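Local coordinates for Baccell_00875 (PDB 5NO8), which probably acts as a polysaccharide lyase that removes the L-rhamnose caps linked to glucuronic acid on complex arabinogalactan proteins, at residues Ala196-Ile202 with Ile218-Asp224. Numbering follows the deposited sequence.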
ATOM      1  N   ALA A 196     -24.549  -0.413  -3.103  1.00 12.65           N
ATOM      2  CA  ALA A 196     -23.265  -1.023  -2.768  1.00 13.21           C
ATOM      3  C   ALA A 196     -22.160  -0.629  -3.722  1.00 13.62           C
ATOM      4  O   ALA A 196     -22.413  -0.291  -4.884  1.00 13.91           O
ATOM      5  CB  ALA A 196     -23.405  -2.534  -2.734  1.00 13.16           C
ATOM      6  N   ILE A 197     -20.933  -0.688  -3.217  1.00 12.94           N
ATOM      7  CA  ILE A 197     -19.741  -0.574  -4.048  1.00 13.46           C
ATOM      8  C   ILE A 197     -18.963  -1.873  -3.853  1.00 13.73           C
ATOM      9  O   ILE A 197     -18.621  -2.250  -2.722  1.00 14.32           O
ATOM     10  CB  ILE A 197     -18.886   0.660  -3.698  1.00 13.17           C
ATOM     11  CG1 ILE A 197     -19.622   1.956  -4.030  1.00 13.88           C
ATOM     12  CG2 ILE A 197     -17.522   0.633  -4.406  1.00 12.76           C
ATOM     13  CD1 ILE A 197     -19.978   2.125  -5.493  1.00 13.88           C
ATOM     14  N   ARG A 198     -18.716  -2.568  -4.957  1.00 13.34           N
ATOM     15  CA  ARG A 198     -18.083  -3.886  -4.928  1.00 14.49           C
ATOM     16  C   ARG A 198     -16.584  -3.881  -5.194  1.00 13.06           C
ATOM     17  O   ARG A 198     -15.899  -4.845  -4.892  1.00 12.49           O
ATOM     18  CB  ARG A 198     -18.766  -4.842  -5.898  1.00 16.52           C
ATOM     19  CG  ARG A 198     -18.491  -4.504  -7.345  1.00 17.97           C
ATOM     20  CD  ARG A 198     -18.568  -5.648  -8.337  1.00 19.01           C
ATOM     21  NE  ARG A 198     -18.515  -5.051  -9.692  1.00 19.96           N
ATOM     22  CZ  ARG A 198     -17.427  -4.912 -10.462  1.00 22.32           C
ATOM     23  NH1 ARG A 198     -16.228  -5.368 -10.088  1.00 21.81           N
ATOM     24  NH2 ARG A 198     -17.535  -4.312 -11.666  1.00 22.97           N
ATOM     25  N   ASN A 199     -16.080  -2.833  -5.842  1.00 12.08           N
ATOM     26  CA  ASN A 199     -14.666  -2.749  -6.162  1.00 12.58           C
ATOM     27  C   ASN A 199     -14.353  -1.348  -6.657  1.00 12.25           C
ATOM     28  O   ASN A 199     -15.198  -0.465  -6.602  1.00 11.64           O
ATOM     29  CB  ASN A 199     -14.288  -3.784  -7.246  1.00 12.02           C
ATOM     30  CG  ASN A 199     -12.937  -4.409  -6.975  1.00 12.70           C
ATOM     31  OD1 ASN A 199     -12.012  -3.705  -6.624  1.00 12.35           O
ATOM     32  ND2 ASN A 199     -12.837  -5.750  -7.110  1.00 12.89           N
ATOM     33  N   TYR A 200     -13.124  -1.126  -7.073  1.00 12.20           N
ATOM     34  CA  TYR A 200     -12.791   0.108  -7.759  1.00 12.67           C
ATOM     35  C   TYR A 200     -11.794  -0.142  -8.879  1.00 12.97           C
ATOM     36  O   TYR A 200     -11.114  -1.152  -8.913  1.00 12.56           O
ATOM     37  CB  TYR A 200     -12.277   1.172  -6.793  1.00 12.72           C
ATOM     38  CG  TYR A 200     -10.903   0.889  -6.207  1.00 12.63           C
ATOM     39  CD1 TYR A 200     -10.771   0.073  -5.098  1.00 13.92           C
ATOM     40  CD2 TYR A 200      -9.746   1.441  -6.765  1.00 13.45           C
ATOM     41  CE1 TYR A 200      -9.542  -0.169  -4.533  1.00 13.90           C
ATOM     42  CE2 TYR A 200      -8.488   1.200  -6.207  1.00 13.99           C
ATOM     43  CZ  TYR A 200      -8.398   0.368  -5.103  1.00 14.84           C
ATOM     44  OH  TYR A 200      -7.190   0.086  -4.498  1.00 15.51           O
ATOM     45  N   GLU A 201     -11.734   0.817  -9.792  1.00 12.76           N
ATOM     46  CA  GLU A 201     -10.812   0.785 -10.897  1.00 13.62           C
ATOM     47  C   GLU A 201      -9.962   2.021 -10.876  1.00 13.67           C
ATOM     48  O   GLU A 201     -10.326   3.030 -10.278  1.00 12.75           O
ATOM     49  CB  GLU A 201     -11.564   0.757 -12.214  1.00 13.88           C
ATOM     50  CG  GLU A 201     -12.261  -0.553 -12.471  1.00 15.11           C
ATOM     51  CD  GLU A 201     -13.147  -0.485 -13.698  1.00 15.62           C
ATOM     52  OE1 GLU A 201     -12.596  -0.605 -14.809  1.00 15.85           O
ATOM     53  OE2 GLU A 201     -14.379  -0.275 -13.543  1.00 16.14           O
ATOM     54  N   ILE A 202      -8.841   1.930 -11.568  1.00 13.58           N
ATOM     55  CA  ILE A 202      -7.921   3.043 -11.710  1.00 13.40           C
ATOM     56  C   ILE A 202      -7.803   3.322 -13.200  1.00 13.77           C
ATOM     57  O   ILE A 202      -7.601   2.403 -14.012  1.00 14.64           O
ATOM     58  CB  ILE A 202      -6.520   2.727 -11.111  1.00 13.79           C
ATOM     59  CG1 ILE A 202      -6.578   2.556  -9.602  1.00 13.42           C
ATOM     60  CG2 ILE A 202      -5.490   3.812 -11.458  1.00 14.65           C
ATOM     61  CD1 ILE A 202      -6.936   3.783  -8.818  1.00 13.65           C
ATOM     62  N   ILE A 218      -9.752   7.470  -9.873  1.00 13.24           N
ATOM     63  CA  ILE A 218     -10.506   6.376  -9.221  1.00 13.60           C
ATOM     64  C   ILE A 218     -11.936   6.328  -9.764  1.00 14.17           C
ATOM     65  O   ILE A 218     -12.581   7.364  -9.892  1.00 14.72           O
ATOM     66  CB  ILE A 218     -10.525   6.579  -7.696  1.00 14.45           C
ATOM     67  CG1 ILE A 218      -9.089   6.451  -7.135  1.00 15.56           C
ATOM     68  CG2 ILE A 218     -11.492   5.617  -7.013  1.00 14.29           C
ATOM     69  CD1 ILE A 218      -8.845   7.202  -5.857  1.00 17.24           C
ATOM     70  N   ALA A 219     -12.420   5.122 -10.082  1.00 13.17           N
ATOM     71  CA  ALA A 219     -13.818   4.864 -10.394  1.00 12.62           C
ATOM     72  C   ALA A 219     -14.349   3.804  -9.424  1.00 13.42           C
ATOM     73  O   ALA A 219     -13.736   2.759  -9.263  1.00 13.61           O
ATOM     74  CB  ALA A 219     -13.991   4.383 -11.827  1.00 12.51           C
ATOM     75  N   LEU A 220     -15.444   4.098  -8.749  1.00 12.64           N
ATOM     76  CA  LEU A 220     -16.046   3.133  -7.824  1.00 12.59           C
ATOM     77  C   LEU A 220     -17.026   2.232  -8.597  1.00 13.13           C
ATOM     78  O   LEU A 220     -17.952   2.738  -9.255  1.00 13.39           O
ATOM     79  CB  LEU A 220     -16.731   3.862  -6.672  1.00 13.16           C
ATOM     80  CG  LEU A 220     -15.807   4.741  -5.817  1.00 13.32           C
ATOM     81  CD1 LEU A 220     -16.567   5.289  -4.639  1.00 14.19           C
ATOM     82  CD2 LEU A 220     -14.543   4.037  -5.310  1.00 14.54           C
ATOM     83  N   ASP A 221     -16.839   0.915  -8.484  1.00 12.51           N
ATOM     84  CA  ASP A 221     -17.658  -0.058  -9.188  1.00 13.33           C
ATOM     85  C   ASP A 221     -18.887  -0.473  -8.405  1.00 12.61           C
ATOM     86  O   ASP A 221     -18.787  -0.901  -7.264  1.00 13.32           O
ATOM     87  CB  ASP A 221     -16.856  -1.319  -9.510  1.00 14.13           C
ATOM     88  CG  ASP A 221     -15.674  -1.054 -10.409  1.00 15.99           C
ATOM     89  OD1 ASP A 221     -15.849  -0.375 -11.449  1.00 20.13           O
ATOM     90  OD2 ASP A 221     -14.570  -1.529 -10.096  1.00 15.53           O
ATOM     91  N   LEU A 222     -20.037  -0.358  -9.043  1.00 12.34           N
ATOM     92  CA  LEU A 222     -21.290  -0.853  -8.522  1.00 12.77           C
ATOM     93  C   LEU A 222     -21.353  -2.361  -8.810  1.00 12.51           C
ATOM     94  O   LEU A 222     -20.578  -2.882  -9.641  1.00 12.39           O
ATOM     95  CB  LEU A 222     -22.480  -0.144  -9.213  1.00 13.01           C
ATOM     96  CG  LEU A 222     -22.780   1.259  -8.718  1.00 13.51           C
ATOM     97  CD1 LEU A 222     -21.672   2.236  -9.041  1.00 14.14           C
ATOM     98  CD2 LEU A 222     -24.132   1.738  -9.276  1.00 14.95           C
ATOM     99  N   PRO A 223     -22.285  -3.071  -8.153  1.00 13.95           N
ATOM    100  CA  PRO A 223     -22.512  -4.443  -8.567  1.00 14.00           C
ATOM    101  C   PRO A 223     -22.927  -4.536 -10.031  1.00 14.15           C
ATOM    102  O   PRO A 223     -23.527  -3.586 -10.571  1.00 14.04           O
ATOM    103  CB  PRO A 223     -23.670  -4.909  -7.658  1.00 14.46           C
ATOM    104  CG  PRO A 223     -23.678  -3.930  -6.527  1.00 14.87           C
ATOM    105  CD  PRO A 223     -23.262  -2.640  -7.138  1.00 14.22           C
ATOM    106  N   ASP A 224     -22.622  -5.662 -10.671  1.00 14.30           N
ATOM    107  CA  ASP A 224     -23.240  -5.945 -11.954  1.00 15.25           C
ATOM    108  C   ASP A 224     -24.753  -6.093 -11.718  1.00 15.27           C
ATOM    109  O   ASP A 224     -25.174  -6.594 -10.677  1.00 14.56           O
ATOM    110  CB  ASP A 224     -22.620  -7.176 -12.604  1.00 17.29           C
ATOM    111  CG  ASP A 224     -21.155  -6.945 -13.057  1.00 18.24           C
ATOM    112  OD1 ASP A 224     -20.665  -5.805 -13.338  1.00 17.54           O
ATOM    113  OD2 ASP A 224     -20.456  -7.973 -13.189  1.00 20.95           O
TER
HETATM  114  O   HOH W   1     -20.313  -3.389 -12.233  1.00 15.96           O
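Arg198 lays its guanidinium over Asp221, one long side chain carrying a sheet contact beyond the Asn199–Asp221 pair. Its CB merely skirts the carbonyl of Asp221, whose O accepts a hydrogen bond from the Arg198 backbone N (2.8 Å). With chi1 at 71°, CG sits between backbone N and carbonyl carbon and lies 3.5 Å from Leu222 O. CD passes Pro223 CA, and NE donates a bent hydrogen bond to Leu222 O (3.0 Å, 131° at the hydrogen). The guanidinium then lies flat over Asp221, with CB above its centre and the carboxylate plane only 6° off parallel; NH1, 4.2 Å from Asp221 OD2, points no N-H at it. NH2 reaches a water in its plane, which donates to Leu222 O and Asp224 OD1, the latter also hydrogen-bonded to Asp141 N; the direct Arg198–Asp224 ion pair is long, charges only. A leucine here would probably leave Leu222 O without its NE bond and that water without its donor. Farther along, Glu201 OE2, also hydrogen-bonded to Tyr76 OH, comes within 2.6 Å of Asp221 OD1. Strand 217-221 runs between strands 199-203 and 137-145; Tyr663 makes a cation-pi contact with Arg198, while Leu220 packs against strands 163-168 and 232-242 of a second sheet.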